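Local coordinates for protein GDP-L-fucose synthase (Campylobacter jejuni subsp. jejuni serotype O:2, PDB 7M13) that acts as a GDP-D-glycero-L-gluco-heptose synthase, an NADPH-binding oxidoreductase of capsular polysaccharide biosynthesis, at residues 29-34 / 250-255; 97-102 / 152-157; 130-133 / 137-140; 296-301 / 341-346. One frame throughout, in Å; residues are numbered along the deposited sequence.

The chain opens interaction 1 at 29-34, where helix 19-30 ends and turns, in the N-terminal half of the Rossmann-type domain. Residues 97-102 then open interaction 2. Interaction 3 closes soonest, with three residues between 130-133 and 137-140, and it is nested inside interaction 2. Interaction 2 closes at 152-157, on the same helix 138-158 that interaction 3 uses. Residues 250-255 close interaction 1 around both. Interaction 4 follows in series and joins helices 287-298 and 335-347 near the C terminus. Nothing crosses. Interactions 1 and 2 each tie together helical parts of the nucleotide-binding domain. Interactions 2 and 3 also touch the second subunit.

Interaction 1 of 4, residues 29-34 / 250-255; sequences QKRGFN and LADVAI
R31 and I255 are the residues whose backbones come nearest, and their CA atoms are still 10.2 Å apart. The gap is bridged mainly by the long side chain of R31. Residues 29-34 cover the end of helix 19-30 and the turn after it. G32 has positive phi and ends the helix in a Schellman motif, with G32 N bonded to Q29 O. Residues 250-255 are a stretch of helix 247-260. Both helices belong to the Rossmann-type nucleotide-binding domain.

R31 reaches out from the helix end as an extended chain from CG to NE. The guanidinium has I255 CD1 over the centre of one face, 3.8 Å from R31 CZ. The branch methyl I255 CG2 lies 3.8 Å from R31 NH1. At the edge of the group, R31 NH2 meets D252 OD1 in a salt bridge. The guanidinium and carboxylate planes are 61° apart. The modelled separation is too short to trust, and D252 has two conformers, so its exact length is doubtful. Water 1 gives a second link. It accepts from R31 NH1 at 3.0 Å and donates to D252 O at 2.8 Å.

L28 and N27 of helix 19-30 pack on I255 and A251 and extend the helix-to-helix contact. The arginine thus joins charge, apolar and water-mediated contacts in one group. The isoleucine covers one face, while the edge carries the polar partners. R31 is charged in any case, so the pairing would be expected mainly to favour the ionised carboxylate of D252.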
loop_
_atom_site.group_PDB
_atom_site.type_symbol
_atom_site.label_atom_id
_atom_site.label_comp_id
_atom_site.label_asym_id
_atom_site.label_seq_id
_atom_site.Cartn_x
_atom_site.Cartn_y
_atom_site.Cartn_z
ATOM N N GLN B 29 21.934 4.988 24.596
ATOM C CA GLN B 29 22.378 5.285 25.995
ATOM C C GLN B 29 23.911 5.254 26.017
ATOM O O GLN B 29 24.556 6.161 26.626
ATOM C CB GLN B 29 21.691 4.334 26.958
ATOM C CG GLN B 29 20.238 4.710 27.190
ATOM C CD GLN B 29 19.447 3.700 27.983
ATOM O OE1 GLN B 29 19.788 2.517 28.052
ATOM N NE2 GLN B 29 18.336 4.150 28.526
ATOM N N LYS B 30 24.522 4.278 25.357
ATOM C CA LYS B 30 26.000 4.104 25.426
ATOM C C LYS B 30 26.716 5.319 24.814
ATOM O O LYS B 30 27.906 5.568 25.139
ATOM C CB LYS B 30 26.428 2.796 24.758
ATOM C CG LYS B 30 27.933 2.552 24.794
ATOM C CD LYS B 30 28.444 1.472 23.853
ATOM C CE LYS B 30 29.868 1.065 24.175
ATOM N NZ LYS B 30 30.051 -0.384 23.939
ATOM N N ARG B 31 26.071 6.055 23.919
ATOM C CA ARG B 31 26.611 7.235 23.229
ATOM C C ARG B 31 26.162 8.533 23.919
ATOM O O ARG B 31 26.481 9.597 23.368
ATOM C CB ARG B 31 26.186 7.186 21.759
ATOM C CG ARG B 31 26.712 5.948 21.050
ATOM C CD ARG B 31 26.113 5.941 19.670
ATOM N NE ARG B 31 26.175 4.626 19.069
ATOM C CZ ARG B 31 26.396 4.425 17.790
ATOM N NH1 ARG B 31 26.590 5.454 16.975
ATOM N NH2 ARG B 31 26.471 3.188 17.341
ATOM N N GLY B 32 25.425 8.429 25.014
ATOM C CA GLY B 32 24.963 9.552 25.866
ATOM C C GLY B 32 23.615 10.128 25.456
ATOM O O GLY B 32 23.198 11.134 26.059
ATOM N N PHE B 33 22.913 9.480 24.522
ATOM C CA PHE B 33 21.567 9.928 24.085
ATOM C C PHE B 33 20.570 9.392 25.096
ATOM O O PHE B 33 20.057 8.267 24.936
ATOM C CB PHE B 33 21.249 9.448 22.670
ATOM C CG PHE B 33 22.103 10.051 21.602
ATOM C CD1 PHE B 33 21.799 11.259 21.022
ATOM C CD2 PHE B 33 23.275 9.421 21.184
ATOM C CE1 PHE B 33 22.613 11.812 20.053
ATOM C CE2 PHE B 33 24.066 9.954 20.184
ATOM C CZ PHE B 33 23.739 11.151 19.617
ATOM N N ASN B 34 20.360 10.111 26.192
ATOM C CA ASN B 34 19.644 9.554 27.351
ATOM C C ASN B 34 18.224 10.116 27.472
ATOM O O ASN B 34 17.537 9.627 28.339
ATOM C CB ASN B 34 20.445 9.772 28.641
ATOM C CG ASN B 34 21.617 8.819 28.701
ATOM O OD1 ASN B 34 21.444 7.619 28.499
ATOM N ND2 ASN B 34 22.803 9.315 29.026
ATOM N N LEU B 250 22.477 -2.895 13.081
ATOM C CA LEU B 250 21.220 -2.188 12.753
ATOM C C LEU B 250 21.168 -0.870 13.537
ATOM O O LEU B 250 20.912 0.193 12.950
ATOM C CB LEU B 250 20.008 -3.069 13.056
ATOM C CG LEU B 250 18.684 -2.388 12.752
ATOM C CD1 LEU B 250 17.619 -3.410 12.409
ATOM C CD2 LEU B 250 18.242 -1.507 13.907
ATOM N N ALA B 251 21.465 -0.903 14.840
ATOM C CA ALA B 251 21.428 0.334 15.641
ATOM C C ALA B 251 22.456 1.319 15.090
ATOM O O ALA B 251 22.160 2.508 14.908
ATOM C CB ALA B 251 21.665 0.013 17.086
ATOM N N ASP B 252 23.665 0.847 14.775
ATOM C CA ASP B 252 24.740 1.736 14.252
ATOM C C ASP B 252 24.283 2.425 12.964
ATOM O O ASP B 252 24.491 3.638 12.839
ATOM C CB ASP B 252 26.046 1.012 13.917
ATOM C CG ASP B 252 26.916 0.701 15.117
ATOM O OD1 ASP B 252 26.571 1.192 16.214
ATOM O OD2 ASP B 252 27.938 -0.015 14.934
ATOM N N VAL B 253 23.726 1.679 12.009
ATOM C CA VAL B 253 23.365 2.301 10.704
ATOM C C VAL B 253 22.137 3.197 10.916
ATOM O O VAL B 253 22.039 4.227 10.272
ATOM C CB VAL B 253 23.183 1.312 9.526
ATOM C CG1 VAL B 253 22.029 0.346 9.733
ATOM C CG2 VAL B 253 23.073 2.052 8.208
ATOM N N ALA B 254 21.227 2.819 11.811
ATOM C CA ALA B 254 20.061 3.680 12.105
ATOM C C ALA B 254 20.518 5.005 12.698
ATOM O O ALA B 254 20.056 6.086 12.259
ATOM C CB ALA B 254 19.094 2.940 12.991
ATOM N N ILE B 255 21.487 4.961 13.620
ATOM C CA ILE B 255 21.998 6.218 14.217
ATOM C C ILE B 255 22.833 6.973 13.177
ATOM O O ILE B 255 22.752 8.208 13.041
ATOM C CB ILE B 255 22.777 5.935 15.507
ATOM C CG1 ILE B 255 21.847 5.357 16.574
ATOM C CG2 ILE B 255 23.449 7.226 15.941
ATOM C CD1 ILE B 255 22.560 4.697 17.725
HETATM O O HOH W 1 26.523 5.123 14.007
#

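Interaction 2 of 4, residues 97-102 / 152-157; sequences NSFLNN and ESYNIQ
N97 O, two residues before the F99 that meets Y154, is held twice by N101. The side-chain amide gives the sound bond, N101 ND2 to N97 O at 2.9 Å and nearly straight (168°). The backbone N101 N adds a weak bond to the same oxygen. Here helix 80-100 ends in a Schellman motif. N102 is its C-prime residue, V103 N bonds to S98 O and N102 N bonds to F99 O. Another bond, to K60, holds N101 OD1.

Helix 80-100 packs beside helix 138-158 in the Rossmann-type domain, and F99 and Y154 make the link. F99 CG is anti to the backbone N (chi1 157°), and this carries the ring toward the other helix. The two rings meet obliquely, with planes at 57° and centroids 5.4 Å apart. F99 CD2 lies at the edge of the tyrosine ring, near its plane. Y158 and T160 also touch F99.

The hydroxyl of Y154 bonds to H96 ND1, so helix 80-100 holds the tyrosine at its polar end too. Y85 of the second subunit packs on Y154. Within the ring pair, F99 CD2 and Y154 CE2 are 3.7 Å apart.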
loop_
_atom_site.group_PDB
_atom_site.type_symbol
_atom_site.label_atom_id
_atom_site.label_comp_id
_atom_site.label_asym_id
_atom_site.label_seq_id
_atom_site.Cartn_x
_atom_site.Cartn_y
_atom_site.Cartn_z
ATOM N N ASN B 97 1.532 11.459 12.356
ATOM C CA ASN B 97 1.579 12.256 13.610
ATOM C C ASN B 97 2.986 12.789 13.862
ATOM O O ASN B 97 3.104 13.874 14.415
ATOM C CB ASN B 97 0.949 11.527 14.787
ATOM C CG ASN B 97 -0.552 11.505 14.590
ATOM O OD1 ASN B 97 -1.198 12.557 14.739
ATOM N ND2 ASN B 97 -1.086 10.397 14.086
ATOM N N SER B 98 4.023 12.187 13.285
ATOM C CA SER B 98 5.393 12.756 13.325
ATOM C C SER B 98 5.399 14.036 12.493
ATOM O O SER B 98 5.882 15.054 12.964
ATOM C CB SER B 98 6.418 11.775 12.815
ATOM O OG SER B 98 6.592 10.692 13.693
ATOM N N PHE B 99 4.864 13.983 11.282
ATOM C CA PHE B 99 4.740 15.161 10.406
ATOM C C PHE B 99 3.928 16.244 11.135
ATOM O O PHE B 99 4.356 17.435 11.103
ATOM C CB PHE B 99 4.105 14.771 9.062
ATOM C CG PHE B 99 3.462 15.927 8.350
ATOM C CD1 PHE B 99 4.222 16.915 7.758
ATOM C CD2 PHE B 99 2.079 16.022 8.336
ATOM C CE1 PHE B 99 3.620 17.991 7.130
ATOM C CE2 PHE B 99 1.473 17.078 7.681
ATOM C CZ PHE B 99 2.240 18.054 7.096
ATOM N N LEU B 100 2.782 15.891 11.728
ATOM C CA LEU B 100 1.878 16.925 12.279
ATOM C C LEU B 100 2.567 17.643 13.442
ATOM O O LEU B 100 2.196 18.816 13.730
ATOM C CB LEU B 100 0.568 16.299 12.757
ATOM C CG LEU B 100 -0.464 15.954 11.697
ATOM C CD1 LEU B 100 -1.697 15.348 12.357
ATOM C CD2 LEU B 100 -0.835 17.196 10.878
ATOM N N ASN B 101 3.482 16.972 14.124
ATOM C CA ASN B 101 4.109 17.471 15.380
ATOM C C ASN B 101 5.581 17.815 15.148
ATOM O O ASN B 101 6.319 17.974 16.130
ATOM C CB ASN B 101 3.879 16.486 16.513
ATOM C CG ASN B 101 2.425 16.445 16.931
ATOM O OD1 ASN B 101 1.929 17.297 17.696
ATOM N ND2 ASN B 101 1.679 15.529 16.344
ATOM N N ASN B 102 5.990 18.018 13.898
ATOM C CA ASN B 102 7.269 18.669 13.531
ATOM C C ASN B 102 8.455 17.847 14.018
ATOM O O ASN B 102 9.484 18.382 14.443
ATOM C CB ASN B 102 7.281 20.119 14.035
ATOM C CG ASN B 102 6.119 20.873 13.427
ATOM O OD1 ASN B 102 6.087 21.057 12.212
ATOM N ND2 ASN B 102 5.125 21.208 14.232
ATOM N N GLU B 152 8.680 8.428 1.654
ATOM C CA GLU B 152 9.193 9.178 0.503
ATOM C C GLU B 152 8.172 10.247 0.127
ATOM O O GLU B 152 8.565 11.390 -0.279
ATOM C CB GLU B 152 9.436 8.222 -0.652
ATOM C CG GLU B 152 9.914 8.891 -1.912
ATOM C CD GLU B 152 10.071 7.858 -3.002
ATOM O OE1 GLU B 152 9.025 7.430 -3.598
ATOM O OE2 GLU B 152 11.246 7.451 -3.224
ATOM N N SER B 153 6.884 9.908 0.139
ATOM C CA SER B 153 5.845 10.864 -0.333
ATOM C C SER B 153 5.761 12.080 0.607
ATOM O O SER B 153 5.583 13.210 0.144
ATOM C CB SER B 153 4.517 10.179 -0.448
ATOM O OG SER B 153 4.593 9.095 -1.373
ATOM N N TYR B 154 5.896 11.879 1.911
ATOM C CA TYR B 154 5.972 12.988 2.900
ATOM C C TYR B 154 7.218 13.833 2.608
ATOM O O TYR B 154 7.170 15.087 2.613
ATOM C CB TYR B 154 5.921 12.473 4.338
ATOM C CG TYR B 154 4.504 12.327 4.831
ATOM C CD1 TYR B 154 3.736 11.237 4.490
ATOM C CD2 TYR B 154 3.863 13.380 5.470
ATOM C CE1 TYR B 154 2.416 11.135 4.896
ATOM C CE2 TYR B 154 2.542 13.294 5.868
ATOM C CZ TYR B 154 1.800 12.172 5.561
ATOM O OH TYR B 154 0.464 12.059 5.899
ATOM N N ASN B 155 8.325 13.180 2.289
ATOM C CA ASN B 155 9.584 13.914 2.035
ATOM C C ASN B 155 9.375 14.833 0.818
ATOM O O ASN B 155 9.833 15.987 0.797
ATOM C CB ASN B 155 10.719 12.933 1.787
ATOM C CG ASN B 155 11.087 12.117 3.025
ATOM O OD1 ASN B 155 10.665 12.414 4.163
ATOM N ND2 ASN B 155 11.857 11.070 2.801
ATOM N N ILE B 156 8.706 14.326 -0.210
ATOM C CA ILE B 156 8.523 15.094 -1.459
ATOM C C ILE B 156 7.489 16.197 -1.239
ATOM O O ILE B 156 7.736 17.356 -1.637
ATOM C CB ILE B 156 8.135 14.160 -2.609
ATOM C CG1 ILE B 156 9.288 13.217 -2.954
ATOM C CG2 ILE B 156 7.685 14.964 -3.826
ATOM C CD1 ILE B 156 8.922 12.110 -3.898
ATOM N N GLN B 157 6.319 15.869 -0.712
ATOM C CA GLN B 157 5.231 16.872 -0.640
ATOM C C GLN B 157 5.544 17.898 0.449
ATOM O O GLN B 157 5.273 19.109 0.222
ATOM C CB GLN B 157 3.873 16.227 -0.371
ATOM C CG GLN B 157 2.793 17.274 -0.157
ATOM C CD GLN B 157 1.387 16.734 -0.022
ATOM O OE1 GLN B 157 1.153 15.518 -0.091
ATOM N NE2 GLN B 157 0.434 17.627 0.227
#

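Interaction 3 of 4, residues 130-133 / 137-140; sequences QGDL and AYSF
A137 is the N-cap residue just before Y138, the residue that meets D132 and L133. Its backbone N bonds to E134 in the short connection between the two segments. Helix 138-158 then begins.

Y138 carries the contact. A chi1 of 178° turns its ring to stand beside the loop 130-133. D132 OD2 lies at the ring edge, in plane, 3.2 Å from Y138 CE1. The carboxylate and ring planes are 49° apart. D132 has two conformers, so this holds for one of them. In it, D132 OD2 also takes a bond from L133 N at 2.7 Å, through the anti lone pair, which helps to fix the carboxylate. Its other oxygen, D132 OD1, meets water 2 at 2.7 Å, and the same water lies 2.6 Å from Y138 OH. K273 of the second subunit forms a salt bridge with D132 OD1. L133 adds apolar contact, CB to Y138 CD1 at 4.1 Å, and L133 CD1 approaches Y138 O at 3.5 Å.

S139 turns from the loop and bonds to R80 O through its hydroxyl. F140 touches the bound NADP at the predicted proton donor/acceptor position, but a phenylalanine has no hydroxyl with which to do this. Its spacing from K144, which binds NADP, is consistent with F140 standing where the tyrosine of the Y-x-x-x-K motif of short-chain dehydrogenases is expected, with K144 as the lysine.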
loop_
_atom_site.group_PDB
_atom_site.type_symbol
_atom_site.label_atom_id
_atom_site.label_comp_id
_atom_site.label_asym_id
_atom_site.label_seq_id
_atom_site.Cartn_x
_atom_site.Cartn_y
_atom_site.Cartn_z
ATOM N N GLN B 130 9.094 -4.829 -9.313
ATOM C CA GLN B 130 9.499 -5.594 -10.531
ATOM C C GLN B 130 9.065 -7.066 -10.406
ATOM O O GLN B 130 9.902 -8.016 -10.599
ATOM C CB GLN B 130 11.003 -5.433 -10.759
ATOM C CG GLN B 130 11.469 -3.991 -10.777
ATOM C CD GLN B 130 10.699 -3.172 -11.765
ATOM O OE1 GLN B 130 10.576 -3.553 -12.927
ATOM N NE2 GLN B 130 10.162 -2.054 -11.302
ATOM N N GLY B 131 7.792 -7.304 -10.069
ATOM C CA GLY B 131 7.205 -8.643 -10.094
ATOM C C GLY B 131 6.473 -8.985 -8.810
ATOM O O GLY B 131 6.587 -8.218 -7.824
ATOM N N ASP B 132 5.834 -10.148 -8.809
ATOM C CA ASP B 132 4.967 -10.387 -7.625
ATOM C C ASP B 132 5.802 -10.835 -6.414
ATOM O O ASP B 132 6.938 -11.254 -6.470
ATOM C CB ASP B 132 3.694 -11.210 -7.866
ATOM C CG ASP B 132 2.465 -10.703 -7.085
ATOM O OD1 ASP B 132 1.414 -10.839 -7.592
ATOM O OD2 ASP B 132 2.620 -10.138 -5.995
ATOM N N LEU B 133 5.171 -10.586 -5.290
ATOM C CA LEU B 133 5.731 -10.869 -3.974
ATOM C C LEU B 133 5.513 -12.357 -3.671
ATOM O O LEU B 133 4.609 -12.959 -4.285
ATOM C CB LEU B 133 5.006 -9.994 -2.945
ATOM C CG LEU B 133 5.046 -8.477 -3.150
ATOM C CD1 LEU B 133 4.270 -7.828 -2.016
ATOM C CD2 LEU B 133 6.476 -7.952 -3.194
ATOM N N ALA B 137 4.000 -13.976 2.431
ATOM C CA ALA B 137 4.312 -12.643 2.992
ATOM C C ALA B 137 3.709 -11.557 2.102
ATOM O O ALA B 137 4.105 -10.394 2.205
ATOM C CB ALA B 137 5.801 -12.490 3.158
ATOM N N TYR B 138 2.745 -11.905 1.264
ATOM C CA TYR B 138 2.212 -10.955 0.252
ATOM C C TYR B 138 1.639 -9.710 0.928
ATOM O O TYR B 138 1.909 -8.556 0.520
ATOM C CB TYR B 138 1.140 -11.697 -0.543
ATOM C CG TYR B 138 0.399 -10.942 -1.621
ATOM C CD1 TYR B 138 0.969 -10.644 -2.857
ATOM C CD2 TYR B 138 -0.914 -10.544 -1.408
ATOM C CE1 TYR B 138 0.246 -10.003 -3.855
ATOM C CE2 TYR B 138 -1.653 -9.926 -2.405
ATOM C CZ TYR B 138 -1.069 -9.644 -3.622
ATOM O OH TYR B 138 -1.819 -9.033 -4.592
ATOM N N SER B 139 0.774 -9.901 1.903
ATOM C CA SER B 139 0.098 -8.772 2.567
ATOM C C SER B 139 1.058 -7.996 3.463
ATOM O O SER B 139 0.980 -6.752 3.510
ATOM C CB SER B 139 -1.137 -9.221 3.252
ATOM O OG SER B 139 -0.854 -10.015 4.384
ATOM N N PHE B 140 1.979 -8.676 4.120
ATOM C CA PHE B 140 3.013 -8.023 4.952
ATOM C C PHE B 140 3.940 -7.199 4.065
ATOM O O PHE B 140 4.214 -6.028 4.380
ATOM C CB PHE B 140 3.767 -9.114 5.700
ATOM C CG PHE B 140 4.903 -8.603 6.531
ATOM C CD1 PHE B 140 4.712 -8.161 7.822
ATOM C CD2 PHE B 140 6.181 -8.592 6.012
ATOM C CE1 PHE B 140 5.782 -7.697 8.573
ATOM C CE2 PHE B 140 7.239 -8.142 6.775
ATOM C CZ PHE B 140 7.034 -7.688 8.038
HETATM O O HOH W 2 -0.955 -9.571 -7.036
#

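Interaction 4 of 4, residues 296-301 / 341-346; sequences NIVGFS and MMYEWY
The Y343 ring has V298 CG2 over one face, offset toward the rim. The methyl sits 4.1 Å from the ring centroid and 15° off the normal, which makes it a CH-pi contact. I297 O approaches the ring obliquely, 4.0 Å from Y343 CD2. The ring of H193, from helix 184-199, meets the tyrosine steeply, at about 70°.

This is helix-helix packing in the C-terminal part of an extended short-chain dehydrogenase, a region that in this family generally serves substrate binding. Helix 287-298 meets helix 335-347 near its own end. G299, with positive phi, is the first residue to leave the helix. The CA atoms of V298 and Y343 are 7.6 Å apart.

With chi1 at -167° the Y343 ring swings out from helix 335-347 and lies across the last turn of the other helix. Y343 CE2 rests 3.8 Å from V298 CA, so the V298 backbone as well as its CG2 methyl packs on the ring. The I297 and Y343 side chains run antiparallel alongside each other. The branch methyl I297 CG2 touches Y343 CD2 at 4.1 Å. I339 and K340 of helix 335-347 also pack on I297.

The hydroxyl of Y343 is buried but satisfied. It bonds to H193 ND1 and to K196 NZ, and K196 NZ bonds to V298 O as well. One lysine of helix 184-199 thus grips both partners and brings in a third helix. L189 of that helix touches V298 and Y343. The other methyl, V298 CG1, lies 3.9 Å from Y343 OH.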
loop_
_atom_site.group_PDB
_atom_site.type_symbol
_atom_site.label_atom_id
_atom_site.label_comp_id
_atom_site.label_asym_id
_atom_site.label_seq_id
_atom_site.Cartn_x
_atom_site.Cartn_y
_atom_site.Cartn_z
ATOM N N ASN B 296 29.836 -25.154 16.324
ATOM C CA ASN B 296 31.225 -24.962 16.815
ATOM C C ASN B 296 31.217 -23.978 17.986
ATOM O O ASN B 296 31.990 -24.191 18.943
ATOM C CB ASN B 296 32.148 -24.599 15.650
ATOM C CG ASN B 296 32.257 -25.745 14.661
ATOM O OD1 ASN B 296 32.532 -25.538 13.478
ATOM N ND2 ASN B 296 32.018 -26.964 15.128
ATOM N N ILE B 297 30.360 -22.950 17.940
ATOM C CA ILE B 297 30.271 -21.927 19.021
ATOM C C ILE B 297 29.611 -22.552 20.257
ATOM O O ILE B 297 30.085 -22.284 21.376
ATOM C CB ILE B 297 29.539 -20.662 18.528
ATOM C CG1 ILE B 297 30.373 -19.976 17.446
ATOM C CG2 ILE B 297 29.221 -19.724 19.688
ATOM C CD1 ILE B 297 29.666 -18.855 16.709
ATOM N N VAL B 298 28.583 -23.372 20.051
ATOM C CA VAL B 298 27.835 -24.037 21.159
ATOM C C VAL B 298 28.704 -25.153 21.750
ATOM O O VAL B 298 28.590 -25.415 22.959
ATOM C CB VAL B 298 26.472 -24.548 20.667
ATOM C CG1 VAL B 298 25.841 -25.536 21.642
ATOM C CG2 VAL B 298 25.533 -23.379 20.395
ATOM N N GLY B 299 29.546 -25.773 20.929
ATOM C CA GLY B 299 30.388 -26.913 21.344
ATOM C C GLY B 299 29.590 -28.204 21.394
ATOM O O GLY B 299 29.932 -29.068 22.192
ATOM N N PHE B 300 28.562 -28.356 20.556
ATOM C CA PHE B 300 27.800 -29.621 20.416
ATOM C C PHE B 300 28.683 -30.656 19.710
ATOM O O PHE B 300 29.319 -30.306 18.689
ATOM C CB PHE B 300 26.494 -29.380 19.664
ATOM C CG PHE B 300 25.677 -30.610 19.381
ATOM C CD1 PHE B 300 25.205 -31.410 20.410
ATOM C CD2 PHE B 300 25.364 -30.964 18.081
ATOM C CE1 PHE B 300 24.424 -32.520 20.137
ATOM C CE2 PHE B 300 24.577 -32.073 17.810
ATOM C CZ PHE B 300 24.120 -32.860 18.842
ATOM N N SER B 301 28.758 -31.874 20.266
ATOM C CA SER B 301 29.657 -32.965 19.795
ATOM C C SER B 301 28.903 -33.903 18.851
ATOM O O SER B 301 29.562 -34.713 18.177
ATOM C CB SER B 301 30.247 -33.731 20.960
ATOM O OG SER B 301 29.244 -34.501 21.602
ATOM N N MET B 341 28.575 -13.332 20.472
ATOM C CA MET B 341 28.015 -12.281 21.359
ATOM C C MET B 341 26.628 -12.742 21.827
ATOM O O MET B 341 26.317 -12.580 23.024
ATOM C CB MET B 341 27.887 -10.925 20.653
ATOM C CG MET B 341 29.189 -10.363 20.110
ATOM S SD MET B 341 28.875 -8.956 18.976
ATOM C CE MET B 341 28.373 -7.735 20.186
ATOM N N MET B 342 25.801 -13.255 20.903
ATOM C CA MET B 342 24.400 -13.656 21.172
ATOM C C MET B 342 24.391 -14.859 22.135
ATOM O O MET B 342 23.570 -14.862 23.083
ATOM C CB MET B 342 23.673 -13.993 19.864
ATOM C CG MET B 342 22.202 -14.306 20.065
ATOM S SD MET B 342 21.238 -14.476 18.521
ATOM C CE MET B 342 22.187 -15.716 17.642
ATOM N N TYR B 343 25.289 -15.831 21.942
ATOM C CA TYR B 343 25.345 -17.055 22.794
ATOM C C TYR B 343 25.773 -16.677 24.218
ATOM O O TYR B 343 25.171 -17.180 25.180
ATOM C CB TYR B 343 26.269 -18.134 22.217
ATOM C CG TYR B 343 26.112 -19.485 22.883
ATOM C CD1 TYR B 343 24.858 -20.013 23.154
ATOM C CD2 TYR B 343 27.221 -20.240 23.247
ATOM C CE1 TYR B 343 24.702 -21.244 23.773
ATOM C CE2 TYR B 343 27.083 -21.473 23.873
ATOM C CZ TYR B 343 25.822 -21.978 24.129
ATOM O OH TYR B 343 25.664 -23.191 24.730
ATOM N N GLU B 344 26.768 -15.803 24.362
ATOM C CA GLU B 344 27.228 -15.336 25.696
ATOM C C GLU B 344 26.025 -14.757 26.449
ATOM O O GLU B 344 25.821 -15.146 27.613
ATOM C CB GLU B 344 28.379 -14.340 25.560
ATOM C CG GLU B 344 29.652 -14.974 25.019
ATOM C CD GLU B 344 30.215 -16.103 25.871
ATOM O OE1 GLU B 344 29.976 -17.283 25.530
ATOM O OE2 GLU B 344 30.892 -15.799 26.877
ATOM N N TRP B 345 25.228 -13.891 25.814
ATOM C CA TRP B 345 24.036 -13.299 26.476
ATOM C C TRP B 345 23.031 -14.412 26.772
ATOM O O TRP B 345 22.416 -14.380 27.860
ATOM C CB TRP B 345 23.379 -12.169 25.671
ATOM C CG TRP B 345 22.303 -11.500 26.473
ATOM C CD1 TRP B 345 22.490 -10.698 27.563
ATOM C CD2 TRP B 345 20.877 -11.638 26.316
ATOM N NE1 TRP B 345 21.284 -10.299 28.073
ATOM C CE2 TRP B 345 20.276 -10.856 27.328
ATOM C CE3 TRP B 345 20.050 -12.317 25.414
ATOM C CZ2 TRP B 345 18.893 -10.741 27.458
ATOM C CZ3 TRP B 345 18.680 -12.203 25.543
ATOM C CH2 TRP B 345 18.112 -11.427 26.553
ATOM N N TYR B 346 22.838 -15.349 25.839
ATOM C CA TYR B 346 21.801 -16.401 25.964
ATOM C C TYR B 346 22.022 -17.169 27.272
ATOM O O TYR B 346 21.030 -17.425 27.978
ATOM C CB TYR B 346 21.797 -17.396 24.802
ATOM C CG TYR B 346 20.703 -18.424 24.951
ATOM C CD1 TYR B 346 19.419 -18.153 24.512
ATOM C CD2 TYR B 346 20.917 -19.630 25.605
ATOM C CE1 TYR B 346 18.390 -19.069 24.659
ATOM C CE2 TYR B 346 19.898 -20.557 25.767
ATOM C CZ TYR B 346 18.630 -20.278 25.287
ATOM O OH TYR B 346 17.602 -21.163 25.426
#